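Local coordinates for Non-ribosomal peptide synthetase (Methanobrevibacter ruminantium, PDB 6VTJ), which probably releases a finished peptide from its phosphopantetheine-bearing carrier domain by NAD(P)H-dependent reduction of the thioester, in a thiolation-reductase didomain, at residues A[356-361]-A[395-400]; A[390-395]-A[469-474]. One frame throughout, in Å; residues are numbered along the deposited sequence.

Contact 1: residues A[356-361]-A[395-400]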
loop_
_atom_site.group_PDB
_atom_site.type_symbol
_atom_site.label_atom_id
_atom_site.label_comp_id
_atom_site.label_asym_id
_atom_site.label_seq_id
_atom_site.Cartn_x
_atom_site.Cartn_y
_atom_site.Cartn_z
ATOM N N MET A 356 -14.383 -16.227 -0.919
ATOM C CA MET A 356 -14.301 -14.955 -0.217
ATOM C C MET A 356 -14.284 -15.160 1.293
ATOM O O MET A 356 -13.441 -14.591 1.998
ATOM C CB MET A 356 -15.470 -14.066 -0.642
ATOM C CG MET A 356 -15.581 -13.905 -2.159
ATOM S SD MET A 356 -17.127 -13.172 -2.703
ATOM C CE MET A 356 -17.140 -11.673 -1.726
ATOM N N ALA A 357 -15.213 -15.981 1.807
ATOM C CA ALA A 357 -15.287 -16.226 3.245
ATOM C C ALA A 357 -13.968 -16.766 3.787
ATOM O O ALA A 357 -13.541 -16.386 4.886
ATOM C CB ALA A 357 -16.427 -17.205 3.560
ATOM N N SER A 358 -13.300 -17.641 3.021
ATOM C CA SER A 358 -12.103 -18.312 3.525
ATOM C C SER A 358 -10.831 -17.484 3.391
ATOM O O SER A 358 -9.812 -17.839 4.004
ATOM C CB SER A 358 -11.919 -19.649 2.808
ATOM O OG SER A 358 -12.684 -20.654 3.462
ATOM N N GLU A 359 -10.856 -16.393 2.635
ATOM C CA GLU A 359 -9.648 -15.604 2.432
ATOM C C GLU A 359 -9.142 -15.044 3.752
ATOM O O GLU A 359 -9.870 -14.343 4.463
ATOM C CB GLU A 359 -9.916 -14.475 1.444
ATOM C CG GLU A 359 -8.666 -13.709 1.074
ATOM C CD GLU A 359 -8.882 -12.798 -0.108
ATOM O OE1 GLU A 359 -9.906 -12.064 -0.122
ATOM O OE2 GLU A 359 -8.019 -12.820 -1.020
ATOM N N LYS A 360 -7.899 -15.392 4.085
ATOM C CA LYS A 360 -7.238 -14.950 5.301
ATOM C C LYS A 360 -6.605 -13.583 5.105
ATOM O O LYS A 360 -6.204 -13.214 4.000
ATOM C CB LYS A 360 -6.128 -15.918 5.717
ATOM C CG LYS A 360 -6.482 -17.385 5.732
ATOM C CD LYS A 360 -7.255 -17.766 6.956
ATOM C CE LYS A 360 -7.274 -19.281 7.123
ATOM N NZ LYS A 360 -8.193 -19.671 8.224
ATOM N N VAL A 361 -6.479 -12.838 6.202
ATOM C CA VAL A 361 -5.796 -11.557 6.144
ATOM C C VAL A 361 -5.127 -11.285 7.479
ATOM O O VAL A 361 -5.598 -11.723 8.534
ATOM C CB VAL A 361 -6.764 -10.413 5.769
ATOM C CG1 VAL A 361 -7.563 -9.961 7.002
ATOM C CG2 VAL A 361 -5.982 -9.273 5.183
ATOM N N SER A 395 -10.003 -14.746 9.091
ATOM C CA SER A 395 -10.685 -14.930 7.817
ATOM C C SER A 395 -11.840 -13.949 7.706
ATOM O O SER A 395 -12.153 -13.219 8.643
ATOM C CB SER A 395 -11.180 -16.365 7.663
ATOM O OG SER A 395 -12.348 -16.546 8.425
ATOM N N HIS A 396 -12.484 -13.940 6.536
ATOM C CA HIS A 396 -13.631 -13.067 6.359
ATOM C C HIS A 396 -14.858 -13.581 7.092
ATOM O O HIS A 396 -15.808 -12.819 7.272
ATOM C CB HIS A 396 -13.922 -12.865 4.876
ATOM C CG HIS A 396 -12.999 -11.877 4.230
ATOM N ND1 HIS A 396 -11.687 -12.176 3.925
ATOM C CD2 HIS A 396 -13.181 -10.585 3.872
ATOM C CE1 HIS A 396 -11.109 -11.119 3.383
ATOM N NE2 HIS A 396 -11.990 -10.136 3.346
ATOM N N ARG A 397 -14.842 -14.831 7.552
ATOM C CA ARG A 397 -15.876 -15.274 8.476
ATOM C C ARG A 397 -15.711 -14.587 9.822
ATOM O O ARG A 397 -16.702 -14.205 10.452
ATOM C CB ARG A 397 -15.835 -16.795 8.641
ATOM C CG ARG A 397 -16.039 -17.572 7.350
ATOM C CD ARG A 397 -16.027 -19.085 7.595
ATOM N NE ARG A 397 -16.297 -19.796 6.358
ATOM C CZ ARG A 397 -15.357 -20.185 5.502
ATOM N NH1 ARG A 397 -14.072 -19.956 5.764
ATOM N NH2 ARG A 397 -15.704 -20.799 4.380
ATOM N N ASP A 398 -14.468 -14.389 10.265
ATOM C CA ASP A 398 -14.243 -13.628 11.488
ATOM C C ASP A 398 -14.761 -12.211 11.336
ATOM O O ASP A 398 -15.459 -11.677 12.226
ATOM C CB ASP A 398 -12.756 -13.610 11.831
ATOM C CG ASP A 398 -12.232 -14.968 12.193
ATOM O OD1 ASP A 398 -12.836 -15.611 13.075
ATOM O OD2 ASP A 398 -11.213 -15.395 11.604
ATOM N N ILE A 399 -14.443 -11.587 10.195
ATOM C CA ILE A 399 -14.868 -10.213 9.979
ATOM C C ILE A 399 -16.381 -10.136 9.912
ATOM O O ILE A 399 -16.998 -9.269 10.538
ATOM C CB ILE A 399 -14.221 -9.630 8.715
ATOM C CG1 ILE A 399 -12.743 -9.344 8.970
ATOM C CG2 ILE A 399 -14.960 -8.377 8.301
ATOM C CD1 ILE A 399 -11.852 -9.804 7.848
ATOM N N VAL A 400 -17.008 -11.060 9.178
ATOM C CA VAL A 400 -18.461 -11.023 9.035
ATOM C C VAL A 400 -19.151 -11.378 10.352
ATOM O O VAL A 400 -20.217 -10.838 10.652
ATOM C CB VAL A 400 -18.903 -11.925 7.865
ATOM C CG1 VAL A 400 -20.370 -12.283 7.966
ATOM C CG2 VAL A 400 -18.675 -11.193 6.546
#
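His396 ND1 donates a hydrogen bond to Glu359 O, 2.9 Å away and close to the imidazole plane, with an N-H...O angle of 160°. The ring edge is thereby held against the backbone that follows helix 354-358, which fixes the rotation of the imidazole. Here buried Ala357, Ser395 and His396 close in tightly, with Met356 O 3.4 Å from His396 CB. Ala357 O takes weak bonds from His396 N and Arg397 N, and Ser395 CA lies 3.5 Å from Glu359 O in a CA-H...O contact. Ser395 and Asp398 form a capping box.

The outer side is partly exposed. Arg397, extended from CG to NE, lays one guanidinium face over Ala357 CB and sends NH1 in plane to Ser358 OG at 2.8 Å; the NH2 bond to the same oxygen is weak. With an alanine here, Ser358 OG would probably lose both donors and the methyl of Ala357 its flat cover. The exposed Glu359 chain runs beside the His396 ring, and exposed Lys360 lays CD on Ser395 CB at 4.2 Å.

Arg397 NE also makes a salt bridge to Glu412. On the inner side His396 and Ile399 pack against Ile343 of helix 338-349, Met352 of strand 351-352 touches Ala357 and His396, and Val361 continues into strand 360-365, the neighbour of strand 394-395.

Contact 2: residues A[390-395]-A[469-474]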
loop_
_atom_site.group_PDB
_atom_site.type_symbol
_atom_site.label_atom_id
_atom_site.label_comp_id
_atom_site.label_asym_id
_atom_site.label_seq_id
_atom_site.Cartn_x
_atom_site.Cartn_y
_atom_site.Cartn_z
ATOM N N ASN A 390 0.860 -8.544 11.309
ATOM C CA ASN A 390 0.197 -9.347 12.327
ATOM C C ASN A 390 0.122 -10.817 11.926
ATOM O O ASN A 390 -0.566 -11.168 10.963
ATOM C CB ASN A 390 -1.196 -8.791 12.591
ATOM C CG ASN A 390 -1.755 -9.258 13.909
ATOM O OD1 ASN A 390 -1.554 -10.396 14.289
ATOM N ND2 ASN A 390 -2.445 -8.375 14.621
ATOM N N ASN A 391 0.833 -11.684 12.642
ATOM C CA ASN A 391 0.906 -13.082 12.250
ATOM C C ASN A 391 -0.331 -13.881 12.652
ATOM O O ASN A 391 -0.480 -15.023 12.207
ATOM C CB ASN A 391 2.177 -13.735 12.819
ATOM C CG ASN A 391 2.224 -13.718 14.333
ATOM O OD1 ASN A 391 2.201 -12.662 14.956
ATOM N ND2 ASN A 391 2.342 -14.892 14.927
ATOM N N HIS A 392 -1.237 -13.310 13.440
ATOM C CA HIS A 392 -2.486 -13.995 13.796
ATOM C C HIS A 392 -3.565 -13.661 12.759
ATOM O O HIS A 392 -4.452 -12.825 12.975
ATOM C CB HIS A 392 -2.898 -13.611 15.217
ATOM C CG HIS A 392 -1.817 -13.828 16.225
ATOM N ND1 HIS A 392 -1.177 -12.788 16.874
ATOM C CD2 HIS A 392 -1.231 -14.965 16.670
ATOM C CE1 HIS A 392 -0.256 -13.279 17.684
ATOM N NE2 HIS A 392 -0.267 -14.597 17.578
ATOM N N TYR A 393 -3.483 -14.336 11.609
ATOM C CA TYR A 393 -4.406 -14.084 10.504
ATOM C C TYR A 393 -5.828 -14.470 10.891
ATOM O O TYR A 393 -6.049 -15.438 11.626
ATOM C CB TYR A 393 -4.024 -14.881 9.257
ATOM C CG TYR A 393 -2.665 -14.593 8.649
ATOM C CD1 TYR A 393 -1.906 -13.496 9.041
ATOM C CD2 TYR A 393 -2.145 -15.435 7.675
ATOM C CE1 TYR A 393 -0.661 -13.253 8.481
ATOM C CE2 TYR A 393 -0.912 -15.203 7.104
ATOM C CZ TYR A 393 -0.172 -14.111 7.508
ATOM O OH TYR A 393 1.042 -13.876 6.923
ATOM N N ILE A 394 -6.793 -13.696 10.386
ATOM C CA ILE A 394 -8.207 -13.995 10.530
ATOM C C ILE A 394 -8.778 -14.237 9.136
ATOM O O ILE A 394 -8.126 -13.986 8.122
ATOM C CB ILE A 394 -8.978 -12.875 11.264
ATOM C CG1 ILE A 394 -8.895 -11.550 10.523
ATOM C CG2 ILE A 394 -8.433 -12.674 12.650
ATOM C CD1 ILE A 394 -9.740 -10.471 11.184
ATOM N N SER A 395 -10.003 -14.746 9.091
ATOM C CA SER A 395 -10.685 -14.930 7.817
ATOM C C SER A 395 -11.840 -13.949 7.706
ATOM O O SER A 395 -12.153 -13.219 8.643
ATOM C CB SER A 395 -11.180 -16.365 7.663
ATOM O OG SER A 395 -12.348 -16.546 8.425
ATOM N N TRP A 469 2.368 -9.631 18.374
ATOM C CA TRP A 469 1.221 -8.934 17.780
ATOM C C TRP A 469 -0.053 -9.206 18.586
ATOM O O TRP A 469 -0.304 -10.344 18.980
ATOM C CB TRP A 469 1.004 -9.373 16.334
ATOM C CG TRP A 469 1.993 -8.802 15.328
ATOM C CD1 TRP A 469 3.150 -9.390 14.893
ATOM C CD2 TRP A 469 1.901 -7.547 14.649
ATOM N NE1 TRP A 469 3.778 -8.575 13.982
ATOM C CE2 TRP A 469 3.017 -7.445 13.803
ATOM C CE3 TRP A 469 0.968 -6.503 14.658
ATOM C CZ2 TRP A 469 3.234 -6.331 12.984
ATOM C CZ3 TRP A 469 1.191 -5.393 13.845
ATOM C CH2 TRP A 469 2.313 -5.322 13.021
ATOM N N PRO A 470 -0.889 -8.193 18.832
ATOM C CA PRO A 470 -2.170 -8.455 19.489
ATOM C C PRO A 470 -3.154 -9.067 18.518
ATOM O O PRO A 470 -3.230 -8.675 17.351
ATOM C CB PRO A 470 -2.641 -7.066 19.935
ATOM C CG PRO A 470 -2.007 -6.130 19.015
ATOM C CD PRO A 470 -0.688 -6.753 18.570
ATOM N N GLU A 471 -3.942 -10.008 19.018
ATOM C CA GLU A 471 -4.924 -10.677 18.180
ATOM C C GLU A 471 -6.002 -9.699 17.736
ATOM O O GLU A 471 -6.457 -8.850 18.505
ATOM C CB GLU A 471 -5.558 -11.833 18.941
ATOM C CG GLU A 471 -4.583 -12.944 19.223
ATOM C CD GLU A 471 -5.173 -14.317 18.989
ATOM O OE1 GLU A 471 -4.737 -14.990 18.020
ATOM O OE2 GLU A 471 -6.070 -14.717 19.779
ATOM N N ALA A 472 -6.407 -9.815 16.477
ATOM C CA ALA A 472 -7.550 -9.059 15.967
ATOM C C ALA A 472 -8.824 -9.824 16.320
ATOM O O ALA A 472 -9.499 -10.402 15.467
ATOM C CB ALA A 472 -7.432 -8.830 14.465
ATOM N N ASP A 473 -9.126 -9.852 17.624
ATOM C CA ASP A 473 -10.319 -10.523 18.122
ATOM C C ASP A 473 -11.579 -9.686 17.863
ATOM O O ASP A 473 -11.528 -8.555 17.348
ATOM C CB ASP A 473 -10.179 -10.841 19.610
ATOM C CG ASP A 473 -9.811 -9.623 20.446
ATOM O OD1 ASP A 473 -10.043 -8.480 20.004
ATOM O OD2 ASP A 473 -9.263 -9.809 21.544
ATOM N N GLU A 474 -12.726 -10.254 18.261
ATOM C CA GLU A 474 -14.017 -9.614 18.008
ATOM C C GLU A 474 -14.077 -8.215 18.610
ATOM O O GLU A 474 -14.516 -7.262 17.946
ATOM C CB GLU A 474 -15.172 -10.474 18.546
ATOM C CG GLU A 474 -16.531 -9.944 18.054
ATOM C CD GLU A 474 -17.723 -10.873 18.307
ATOM O OE1 GLU A 474 -18.265 -10.885 19.438
ATOM O OE2 GLU A 474 -18.138 -11.563 17.349
HETATM O O HOH W 1 3.457 -12.022 17.384
HETATM O O HOH W 2 -6.124 -12.128 15.269
#
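From Asn390 to Ile394 the chain runs alongside 469-472 without forming a sheet, CA atoms 5.6 Å apart at Asn390 and Trp469 and 7.4 Å at Ile394 and Ala472. The backbone of Asn390 lies flat on the indole: its CA sits 3.5 Å from the centroid of the five-membered ring, a CH-pi contact only 17° off the normal, and its N stands over the centre of the ring system.

The Asn390 amide works both ways. With CG anti to the backbone N (chi1 -161°), ND2 gives a fairly straight bond to Pro470 O at 2.9 Å, nearly in the amide plane, while OD1 turns back to accept from His392 N, closing an Asx turn. That turn leads straight into an inverse gamma turn centred on His392, and Ala472 centres another on the facing chain, so two bent loops meet here in the C-terminal part of the reductase domain, just ahead of helix 474-485. Gln365 of strand 360-365 also donates to Pro470 O through NE2 and weakly accepts from Asn390 ND2 at OE1, tying both loops to that strand.

His392 points its ring edge at Trp469 O, with CE1 3.2 Å from it. Over one face comes Glu471 CG, and the carboxylate is turned nearly perpendicular to the imidazole; Asn391 OD1 lies over the opposite face. Two waters bridge the gap, one from Asn391 OD1 to Trp469 N, the other from His392 O to Ala472 N. Farther along, Ile394 CD1 meets Ala472 CB at 4.3 Å, and both side chains touch Met363.

Overall arrangement
Both contacts are partly buried and lie on consecutive pieces of chain that share Ser395, which touches its partner segment only in contact 1. Their centres are 12 Å apart, joined where Val361 N meets Ile394 O at 2.8 Å, a probable hydrogen bond, and where Ile399 CG1 packs on Ile394 CD1. Contact 1 joins the chain between helix 354-358 and strand 360-365 to the start of helix 396-403, through backbone carbonyls met by helix N-H groups and a buried histidine, with an arginine on the outer side. Contact 2 joins two loops through a buried tryptophan and asparagine, with bridging waters and an exposed glutamate. Strand 360-365 is common ground, beginning in contact 1 and ending beside contact 2.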